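Local coordinates for type VI immunity protein Atu4351 (Agrobacterium fabrum, PDB 6ITW), which probably neutralises the cognate DNase effector of the bacterium's type VI secretion system, acting as its immunity protein (antitoxin), at residues N34-P37 and E38-D42; R189-A193 and L194-T198; Y209-K213 and P214-A218; S128-N131 and L132-V136. One frame throughout, in Å; residues are numbered along the deposited sequence.

In the fold
Along the chain the order is contact 1, contact 4, contact 2, contact 3, each a local case of how a helix or a turn is started and held. Contacts 1 and 4 are neighbours, their centres 10 Å apart: the start of helix 38-47, in the GAD-like domain, lies against helix 128-137, joined through Thr39 and Asp129. Contact 2, about 27 Å from both between centres, links strand 188-192 to helix 193-200 in the C-terminal Tdi1 family region. Contact 3 turns the chain between strands 207-209 and 218-221, at one edge of the mixed sheet. These late strands complete the sheet to which the GAD-like strands belong, and contact 2 packs on strand 84-90 of that sheet.

Contact 1 (N34-P37 and E38-D42); sequences NRIP and ETYLD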
loop_
_atom_site.group_PDB
_atom_site.type_symbol
_atom_site.label_atom_id
_atom_site.label_comp_id
_atom_site.label_asym_id
_atom_site.label_seq_id
_atom_site.Cartn_x
_atom_site.Cartn_y
_atom_site.Cartn_z
ATOM N N ASN A 34 -11.613 -0.688 -17.066
ATOM C CA ASN A 34 -10.439 -1.036 -17.868
ATOM C C ASN A 34 -9.137 -0.462 -17.316
ATOM O O ASN A 34 -8.091 -0.581 -17.959
ATOM C CB ASN A 34 -10.597 -0.610 -19.328
ATOM C CG ASN A 34 -11.708 -1.345 -20.021
ATOM O OD1 ASN A 34 -12.637 -0.727 -20.541
ATOM N ND2 ASN A 34 -11.631 -2.677 -20.023
ATOM N N ARG A 35 -9.162 0.148 -16.136
ATOM C CA ARG A 35 -7.930 0.563 -15.492
ATOM C C ARG A 35 -7.593 -0.258 -14.255
ATOM O O ARG A 35 -6.412 -0.371 -13.916
ATOM C CB ARG A 35 -8.000 2.060 -15.156
ATOM C CG ARG A 35 -7.696 2.906 -16.390
ATOM C CD ARG A 35 -8.410 4.229 -16.420
ATOM N NE ARG A 35 -8.220 4.994 -15.198
ATOM C CZ ARG A 35 -8.574 6.268 -15.071
ATOM N NH1 ARG A 35 -9.120 6.904 -16.102
ATOM N NH2 ARG A 35 -8.379 6.905 -13.922
ATOM N N ILE A 36 -8.587 -0.860 -13.606
ATOM C CA ILE A 36 -8.394 -1.799 -12.502
ATOM C C ILE A 36 -9.215 -3.029 -12.861
ATOM O O ILE A 36 -10.347 -2.873 -13.342
ATOM C CB ILE A 36 -8.841 -1.190 -11.162
ATOM C CG1 ILE A 36 -8.079 0.115 -10.867
ATOM C CG2 ILE A 36 -8.693 -2.204 -10.030
ATOM C CD1 ILE A 36 -8.550 0.834 -9.599
ATOM N N PRO A 37 -8.707 -4.251 -12.669
ATOM C CA PRO A 37 -9.468 -5.449 -13.088
ATOM C C PRO A 37 -10.875 -5.477 -12.493
ATOM O O PRO A 37 -11.085 -5.125 -11.329
ATOM C CB PRO A 37 -8.619 -6.613 -12.562
ATOM C CG PRO A 37 -7.206 -6.048 -12.468
ATOM C CD PRO A 37 -7.371 -4.582 -12.128
ATOM N N GLU A 38 -11.847 -5.917 -13.306
ATOM C CA GLU A 38 -13.248 -5.863 -12.877
ATOM C C GLU A 38 -13.547 -6.804 -11.720
ATOM O O GLU A 38 -14.425 -6.498 -10.904
ATOM C CB GLU A 38 -14.203 -6.181 -14.035
ATOM C CG GLU A 38 -15.157 -5.025 -14.329
ATOM C CD GLU A 38 -16.170 -4.754 -13.204
ATOM O OE1 GLU A 38 -16.809 -5.712 -12.711
ATOM O OE2 GLU A 38 -16.341 -3.570 -12.823
ATOM N N THR A 39 -12.872 -7.958 -11.641
ATOM C CA THR A 39 -13.106 -8.837 -10.502
ATOM C C THR A 39 -12.779 -8.130 -9.193
ATOM O O THR A 39 -13.491 -8.294 -8.200
ATOM C CB THR A 39 -12.297 -10.129 -10.639
ATOM O OG1 THR A 39 -10.894 -9.833 -10.731
ATOM C CG2 THR A 39 -12.755 -10.906 -11.867
ATOM N N TYR A 40 -11.726 -7.306 -9.176
ATOM C CA TYR A 40 -11.428 -6.560 -7.960
ATOM C C TYR A 40 -12.489 -5.502 -7.695
ATOM O O TYR A 40 -12.902 -5.301 -6.543
ATOM C CB TYR A 40 -10.044 -5.905 -8.036
ATOM C CG TYR A 40 -9.775 -5.062 -6.818
ATOM C CD1 TYR A 40 -9.270 -5.635 -5.643
ATOM C CD2 TYR A 40 -10.075 -3.710 -6.815
ATOM C CE1 TYR A 40 -9.061 -4.863 -4.496
ATOM C CE2 TYR A 40 -9.879 -2.931 -5.671
ATOM C CZ TYR A 40 -9.366 -3.513 -4.522
ATOM O OH TYR A 40 -9.161 -2.734 -3.401
ATOM N N LEU A 41 -12.914 -4.782 -8.741
ATOM C CA LEU A 41 -13.877 -3.703 -8.534
ATOM C C LEU A 41 -15.222 -4.258 -8.080
ATOM O O LEU A 41 -15.897 -3.662 -7.230
ATOM C CB LEU A 41 -14.028 -2.874 -9.805
ATOM C CG LEU A 41 -12.824 -2.016 -10.202
ATOM C CD1 LEU A 41 -13.049 -1.388 -11.593
ATOM C CD2 LEU A 41 -12.546 -0.937 -9.138
ATOM N N ASP A 42 -15.613 -5.415 -8.609
ATOM C CA ASP A 42 -16.862 -6.020 -8.173
ATOM C C ASP A 42 -16.779 -6.485 -6.720
ATOM O O ASP A 42 -17.736 -6.317 -5.954
ATOM C CB ASP A 42 -17.244 -7.175 -9.101
ATOM C CG ASP A 42 -18.706 -7.581 -8.928
ATOM O OD1 ASP A 42 -19.569 -6.665 -8.922
ATOM O OD2 ASP A 42 -18.990 -8.795 -8.778
#
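Ile36 and Pro37 lead into Tyr40 and Leu41 at the N-terminus of helix 38-47, where Pro37 holds the N-cap position in the GAD-like domain. The polar part is carried by backbone. Pro37 O accepts from Leu41 N at 3.2 Å, which closes the first helical turn; Tyr40 N adds a weak bond to the same oxygen, bent to 123° at the hydrogen. One residue on, Asp42 N repeats the pattern with Glu38 O.

The apolar part centres on Ile36. With CG1 beside the backbone N (chi1 -58°), CG2 is the branch left opposite that nitrogen, and it touches two helix residues: the Ile36 and Leu41 side chains cross at about a right angle, whereas Ile36 meets Tyr40 at a slant. Beyond the turn, Leu87 of strand 84-90 touches both Ile36 and Tyr40, and Leu132 of helix 128-137 packs on Pro37 and Tyr40, so the helix start is wedged between sheet and helix. Thr39 is tied to that same helix through Asp129. Closest in the apolar group is Ile36 CG2, 3.8 Å from Tyr40 CD2, with Leu41 CG at 4.1 Å from the same methyl.

Contact 2 (R189-A193 and L194-T198); sequences RPVDA and LSAMT
Ala193 and Leu194 join strand 188-192 to helix 193-200 at a sharp corner, the short axes of the two segments running at 93° to each other. Asp192 ends the strand and is the N-cap of the helix. Asp192 O takes the N-H of Ala196 at 3.1 Å, and Ala193 O takes that of Met197 (selenomethionine here) at 2.8 Å, so helical bonding begins at the corner itself.

The side chain of Asp192 adds the capping bond. A chi1 of 178° swings the carboxylate away from the Asp192 nitrogen and over the first turn, and Asp192 OD2 is gripped twice by Ser195: the N-H arrives from above the carboxylate plane at 2.9 Å, and OG donates at 2.7 Å on the anti side, only 19° out of that plane. The other oxygen, OD1, receives a water that in turn accepts from Leu194 N. On the apolar side Val191 CG2 rests 3.6 Å from Ala196 CB. Ala193 and Met197 both touch Phe89 of strand 84-90, and Leu194 leans on Ile68 of helix 66-73, which seats the corner against that strand and that helix.

With three donors around its two oxygens, one of them a water, Asp192 is probably held as a carboxylate, and its negative charge beside the helix N-terminus would be expected to interact favourably with the helix dipole.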
loop_
_atom_site.group_PDB
_atom_site.type_symbol
_atom_site.label_atom_id
_atom_site.label_comp_id
_atom_site.label_asym_id
_atom_site.label_seq_id
_atom_site.Cartn_x
_atom_site.Cartn_y
_atom_site.Cartn_z
ATOM N N ARG A 189 2.411 6.816 16.787
ATOM C CA ARG A 189 1.108 7.365 17.141
ATOM C C ARG A 189 0.105 7.085 16.029
ATOM O O ARG A 189 0.482 7.021 14.854
ATOM C CB ARG A 189 1.156 8.884 17.357
ATOM C CG ARG A 189 2.176 9.365 18.317
ATOM C CD ARG A 189 1.751 9.122 19.746
ATOM N NE ARG A 189 2.530 9.995 20.610
ATOM C CZ ARG A 189 3.730 9.672 21.076
ATOM N NH1 ARG A 189 4.244 8.488 20.763
ATOM N NH2 ARG A 189 4.402 10.519 21.852
ATOM N N PRO A 190 -1.178 6.944 16.366
ATOM C CA PRO A 190 -2.216 6.851 15.320
ATOM C C PRO A 190 -2.519 8.236 14.758
ATOM O O PRO A 190 -2.704 9.193 15.514
ATOM C CB PRO A 190 -3.427 6.269 16.064
ATOM C CG PRO A 190 -3.224 6.703 17.522
ATOM C CD PRO A 190 -1.730 6.870 17.734
ATOM N N VAL A 191 -2.525 8.357 13.425
ATOM C CA VAL A 191 -2.699 9.644 12.756
ATOM C C VAL A 191 -3.562 9.468 11.506
ATOM O O VAL A 191 -3.734 8.364 10.985
ATOM C CB VAL A 191 -1.357 10.311 12.336
ATOM C CG1 VAL A 191 -0.479 10.609 13.522
ATOM C CG2 VAL A 191 -0.621 9.419 11.350
ATOM N N ASP A 192 -4.086 10.589 11.017
ATOM C CA ASP A 192 -4.761 10.634 9.732
ATOM C C ASP A 192 -3.816 10.189 8.615
ATOM O O ASP A 192 -2.734 10.758 8.442
ATOM C CB ASP A 192 -5.253 12.053 9.478
ATOM C CG ASP A 192 -5.927 12.197 8.147
ATOM O OD1 ASP A 192 -6.973 11.548 7.949
ATOM O OD2 ASP A 192 -5.425 12.955 7.297
ATOM N N ALA A 193 -4.231 9.180 7.843
ATOM C CA ALA A 193 -3.328 8.598 6.847
ATOM C C ALA A 193 -3.036 9.576 5.710
ATOM O O ALA A 193 -1.874 9.752 5.320
ATOM C CB ALA A 193 -3.913 7.298 6.294
ATOM N N LEU A 194 -4.074 10.225 5.165
ATOM C CA LEU A 194 -3.859 11.107 4.016
ATOM C C LEU A 194 -2.921 12.264 4.367
ATOM O O LEU A 194 -2.032 12.607 3.580
ATOM C CB LEU A 194 -5.193 11.645 3.490
ATOM C CG LEU A 194 -5.076 12.548 2.249
ATOM C CD1 LEU A 194 -4.449 11.780 1.069
ATOM C CD2 LEU A 194 -6.434 13.134 1.853
ATOM N N SER A 195 -3.116 12.882 5.537
ATOM C CA SER A 195 -2.245 13.972 5.976
ATOM C C SER A 195 -0.816 13.492 6.164
ATOM O O SER A 195 0.125 14.098 5.639
ATOM C CB SER A 195 -2.743 14.564 7.298
ATOM O OG SER A 195 -3.969 15.228 7.105
ATOM N N ALA A 196 -0.636 12.435 6.974
ATOM C CA ALA A 196 0.696 11.902 7.243
ATOM C C ALA A 196 1.386 11.479 5.948
ATOM O O ALA A 196 2.558 11.804 5.727
ATOM C CB ALA A 196 0.597 10.726 8.219
HETATM N N MSE A 197 0.665 10.782 5.066
HETATM C CA MSE A 197 1.255 10.339 3.802
HETATM C C MSE A 197 1.590 11.524 2.918
HETATM O O MSE A 197 2.554 11.477 2.158
HETATM C CB MSE A 197 0.321 9.392 3.048
HETATM C CG MSE A 197 0.031 8.060 3.758
HETATM SE SE MSE A 197 -1.389 7.181 2.770
HETATM C CE MSE A 197 -1.176 5.393 3.561
ATOM N N THR A 198 0.793 12.594 3.014
ATOM C CA THR A 198 1.104 13.791 2.241
ATOM C C THR A 198 2.446 14.382 2.667
ATOM O O THR A 198 3.222 14.847 1.826
ATOM C CB THR A 198 -0.025 14.810 2.373
ATOM O OG1 THR A 198 -1.230 14.250 1.830
ATOM C CG2 THR A 198 0.305 16.097 1.617
HETATM O O HOH W 1 -6.736 9.368 5.676
#

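Contact 3 (Y209-K213 and P214-A218); sequences YDTTK and PSTPA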
loop_
_atom_site.group_PDB
_atom_site.type_symbol
_atom_site.label_atom_id
_atom_site.label_comp_id
_atom_site.label_asym_id
_atom_site.label_seq_id
_atom_site.Cartn_x
_atom_site.Cartn_y
_atom_site.Cartn_z
ATOM N N TYR A 209 13.150 -0.860 -5.827
ATOM C CA TYR A 209 13.906 -2.083 -5.599
ATOM C C TYR A 209 13.372 -3.214 -6.463
ATOM O O TYR A 209 12.173 -3.291 -6.757
ATOM C CB TYR A 209 13.847 -2.523 -4.141
ATOM C CG TYR A 209 14.729 -1.731 -3.231
ATOM C CD1 TYR A 209 14.345 -0.472 -2.775
ATOM C CD2 TYR A 209 15.944 -2.245 -2.807
ATOM C CE1 TYR A 209 15.162 0.252 -1.920
ATOM C CE2 TYR A 209 16.768 -1.527 -1.951
ATOM C CZ TYR A 209 16.376 -0.279 -1.514
ATOM O OH TYR A 209 17.198 0.433 -0.673
ATOM N N ASP A 210 14.275 -4.112 -6.825
ATOM C CA ASP A 210 13.962 -5.283 -7.636
ATOM C C ASP A 210 13.871 -6.478 -6.689
ATOM O O ASP A 210 14.891 -7.015 -6.254
ATOM C CB ASP A 210 15.033 -5.459 -8.709
ATOM C CG ASP A 210 14.771 -6.637 -9.638
ATOM O OD1 ASP A 210 14.094 -7.600 -9.225
ATOM O OD2 ASP A 210 15.270 -6.596 -10.789
ATOM N N THR A 211 12.646 -6.895 -6.362
ATOM C CA THR A 211 12.431 -8.071 -5.524
ATOM C C THR A 211 12.292 -9.358 -6.339
ATOM O O THR A 211 11.804 -10.366 -5.811
ATOM C CB THR A 211 11.207 -7.874 -4.620
ATOM O OG1 THR A 211 10.063 -7.527 -5.411
ATOM C CG2 THR A 211 11.470 -6.764 -3.625
ATOM N N THR A 212 12.711 -9.332 -7.612
ATOM C CA THR A 212 12.733 -10.513 -8.473
ATOM C C THR A 212 13.974 -11.356 -8.224
ATOM O O THR A 212 13.890 -12.585 -8.156
ATOM C CB THR A 212 12.672 -10.086 -9.947
ATOM O OG1 THR A 212 11.307 -9.964 -10.365
ATOM C CG2 THR A 212 13.438 -11.054 -10.854
ATOM N N LYS A 213 15.136 -10.707 -8.095
ATOM C CA LYS A 213 16.399 -11.344 -7.748
ATOM C C LYS A 213 16.466 -11.587 -6.241
ATOM O O LYS A 213 15.845 -10.855 -5.462
ATOM C CB LYS A 213 17.572 -10.460 -8.177
ATOM C CG LYS A 213 17.642 -10.180 -9.675
ATOM C CD LYS A 213 18.694 -11.067 -10.334
ATOM C CE LYS A 213 18.272 -11.525 -11.730
ATOM N NZ LYS A 213 18.365 -13.008 -11.896
ATOM N N PRO A 214 17.213 -12.606 -5.800
ATOM C CA PRO A 214 17.441 -12.763 -4.350
ATOM C C PRO A 214 18.273 -11.640 -3.754
ATOM O O PRO A 214 18.158 -11.364 -2.553
ATOM C CB PRO A 214 18.161 -14.115 -4.254
ATOM C CG PRO A 214 18.855 -14.250 -5.574
ATOM C CD PRO A 214 17.913 -13.640 -6.583
ATOM N N SER A 215 19.111 -10.986 -4.564
ATOM C CA SER A 215 19.909 -9.854 -4.100
ATOM C C SER A 215 19.055 -8.677 -3.623
ATOM O O SER A 215 19.521 -7.894 -2.786
ATOM C CB SER A 215 20.849 -9.408 -5.229
ATOM O OG SER A 215 21.141 -8.023 -5.147
ATOM N N THR A 216 17.823 -8.551 -4.122
ATOM C CA THR A 216 16.939 -7.425 -3.839
ATOM C C THR A 216 17.650 -6.077 -3.994
ATOM O O THR A 216 17.650 -5.253 -3.075
ATOM C CB THR A 216 16.324 -7.550 -2.447
ATOM O OG1 THR A 216 15.933 -8.909 -2.229
ATOM C CG2 THR A 216 15.085 -6.668 -2.320
ATOM N N PRO A 217 18.248 -5.817 -5.157
ATOM C CA PRO A 217 19.125 -4.649 -5.287
ATOM C C PRO A 217 18.351 -3.367 -5.551
ATOM O O PRO A 217 17.275 -3.361 -6.159
ATOM C CB PRO A 217 19.998 -5.017 -6.489
ATOM C CG PRO A 217 19.046 -5.805 -7.373
ATOM C CD PRO A 217 18.131 -6.561 -6.427
ATOM N N ALA A 218 18.924 -2.267 -5.080
ATOM C CA ALA A 218 18.386 -0.958 -5.408
ATOM C C ALA A 218 18.640 -0.672 -6.881
ATOM O O ALA A 218 19.754 -0.860 -7.376
ATOM C CB ALA A 218 19.018 0.115 -4.517
#
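Asp210 OD1, gripped by two backbone N-H groups, organises the loop between strands 207-209 and 218-221, a beta hairpin in which Tyr209-Lys213 runs out and Pro214-Ala218 runs back. Thr212 N donates to Asp210 OD1 at 2.7 Å, nearly along its C-O axis, making an Asx turn; Lys213 N adds a long, weak bond. Asp210 CG points away from its own nitrogen (chi1 -178°), which swings the carboxylate forward along the chain to those donors.

Across the loop, Asp210 N donates to Pro217 O at 3.2 Å, almost straight at 168°. The return path is a type I turn from Lys213 to Thr216, closed by a weak bond from Thr216 N to Lys213 O. Asp210 O is approached by a carbon instead: Thr216 CA lies 3.2 Å from it, in a well-aligned CA-H...O contact.

Side chains settle around this frame. Thr211 and Thr216 touch through their CG2 methyls, 3.8 Å apart, while the Pro217 ring, through CD, comes against Asp210 CB. Phe120 is packed beside Asp210, and strand 113-116 covers Tyr209 through Arg113 and Thr115. Tyr209 and Ala218 form an antiparallel non-hydrogen-bonded pair with side chains on the same face of the sheet. Thr216 O lies at the edge of the Tyr209 ring, in its plane, whereas Ala218 CA sits over one face in a CH-pi contact, 4.2 Å from the ring centroid.

Contact 4 (S128-N131 and L132-V136); sequences SDIN and LGIAV
Ser128 and Leu132 begin the run of i to i+4 hydrogen bonds that makes residues 128-136 a stretch of alpha-helix, helix 128-137. Ser128 O accepts from Leu132 N at 2.9 Å. Asp129 O then takes Gly133 N at 3.0 Å, Ile130 O takes Ile134 N at 2.8 Å, and Asn131 O takes Ala135 N at 3.1 Å. Val136 N to Leu132 O continues the series, so the carbonyls of the first turn are each matched by an amide of the next.

One polar atom of each of Ser128, Asp129 and Asn131 is satisfied from outside the two segments. Ser128 OG is hydrogen-bonded to Ala125 O and to Lys103 NZ, Asn131 OD1 to Thr104 OG1 of strand 103-108, and Asp129 OD2 to Thr39 OG1 of helix 38-47. An extended first torsion (chi1 -178°) carries the Asn131 amide out from the helix to meet Thr104.

Apolar contact along the helix is slight: Ile130 and Ile134 meet on an exposed side, Ile130 CG2 against Ile134 CD1 at 3.8 Å, the two side chains crossing at a slant. Leu132 is buried and packs on Trp98 of strand 94-99.

The chemistry therefore divides in two: main-chain bonds sustain the helix, while Ser128, Asp129 and Asn131 each use a polar atom to fasten it to the sheet, the preceding loop and helix 38-47.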
loop_
_atom_site.group_PDB
_atom_site.type_symbol
_atom_site.label_atom_id
_atom_site.label_comp_id
_atom_site.label_asym_id
_atom_site.label_seq_id
_atom_site.Cartn_x
_atom_site.Cartn_y
_atom_site.Cartn_z
ATOM N N SER A 128 -3.827 -10.504 -15.032
ATOM C CA SER A 128 -4.116 -9.323 -14.218
ATOM C C SER A 128 -5.056 -9.634 -13.057
ATOM O O SER A 128 -4.710 -9.401 -11.893
ATOM C CB SER A 128 -4.710 -8.214 -15.094
ATOM O OG SER A 128 -3.734 -7.729 -15.993
ATOM N N ASP A 129 -6.261 -10.141 -13.359
ATOM C CA ASP A 129 -7.220 -10.492 -12.311
ATOM C C ASP A 129 -6.595 -11.395 -11.250
ATOM O O ASP A 129 -6.736 -11.153 -10.044
ATOM C CB ASP A 129 -8.441 -11.170 -12.930
ATOM C CG ASP A 129 -9.279 -10.219 -13.718
ATOM O OD1 ASP A 129 -8.972 -10.010 -14.907
ATOM O OD2 ASP A 129 -10.224 -9.641 -13.143
ATOM N N ILE A 130 -5.889 -12.434 -11.690
ATOM C CA ILE A 130 -5.230 -13.360 -10.773
ATOM C C ILE A 130 -4.122 -12.657 -9.991
ATOM O O ILE A 130 -3.936 -12.907 -8.795
ATOM C CB ILE A 130 -4.691 -14.557 -11.581
ATOM C CG1 ILE A 130 -5.855 -15.390 -12.124
ATOM C CG2 ILE A 130 -3.722 -15.400 -10.764
ATOM C CD1 ILE A 130 -5.451 -16.326 -13.269
ATOM N N ASN A 131 -3.366 -11.780 -10.659
ATOM C CA ASN A 131 -2.261 -11.063 -10.024
ATOM C C ASN A 131 -2.759 -10.206 -8.868
ATOM O O ASN A 131 -2.206 -10.245 -7.763
ATOM C CB ASN A 131 -1.540 -10.189 -11.065
ATOM C CG ASN A 131 -0.327 -9.444 -10.484
ATOM O OD1 ASN A 131 -0.432 -8.293 -10.050
ATOM N ND2 ASN A 131 0.825 -10.098 -10.489
ATOM N N LEU A 132 -3.800 -9.406 -9.109
ATOM C CA LEU A 132 -4.368 -8.617 -8.027
ATOM C C LEU A 132 -4.969 -9.518 -6.961
ATOM O O LEU A 132 -4.890 -9.211 -5.768
ATOM C CB LEU A 132 -5.414 -7.648 -8.569
ATOM C CG LEU A 132 -5.936 -6.606 -7.579
ATOM C CD1 LEU A 132 -4.834 -6.098 -6.616
ATOM C CD2 LEU A 132 -6.548 -5.452 -8.352
ATOM N N GLY A 133 -5.569 -10.641 -7.375
ATOM C CA GLY A 133 -6.139 -11.564 -6.407
ATOM C C GLY A 133 -5.086 -12.176 -5.505
ATOM O O GLY A 133 -5.308 -12.368 -4.305
ATOM N N ILE A 134 -3.920 -12.480 -6.064
ATOM C CA ILE A 134 -2.843 -12.996 -5.233
ATOM C C ILE A 134 -2.387 -11.932 -4.243
ATOM O O ILE A 134 -2.195 -12.215 -3.052
ATOM C CB ILE A 134 -1.690 -13.510 -6.116
ATOM C CG1 ILE A 134 -2.126 -14.806 -6.814
ATOM C CG2 ILE A 134 -0.414 -13.715 -5.280
ATOM C CD1 ILE A 134 -1.219 -15.243 -7.928
ATOM N N ALA A 135 -2.232 -10.686 -4.707
ATOM C CA ALA A 135 -1.781 -9.629 -3.810
ATOM C C ALA A 135 -2.742 -9.465 -2.640
ATOM O O ALA A 135 -2.306 -9.285 -1.500
ATOM C CB ALA A 135 -1.612 -8.304 -4.568
ATOM N N VAL A 136 -4.056 -9.549 -2.897
ATOM C CA VAL A 136 -5.029 -9.317 -1.827
ATOM C C VAL A 136 -5.008 -10.467 -0.815
ATOM O O VAL A 136 -5.134 -10.246 0.396
ATOM C CB VAL A 136 -6.432 -9.088 -2.417
ATOM C CG1 VAL A 136 -7.488 -9.014 -1.322
ATOM C CG2 VAL A 136 -6.442 -7.801 -3.236
#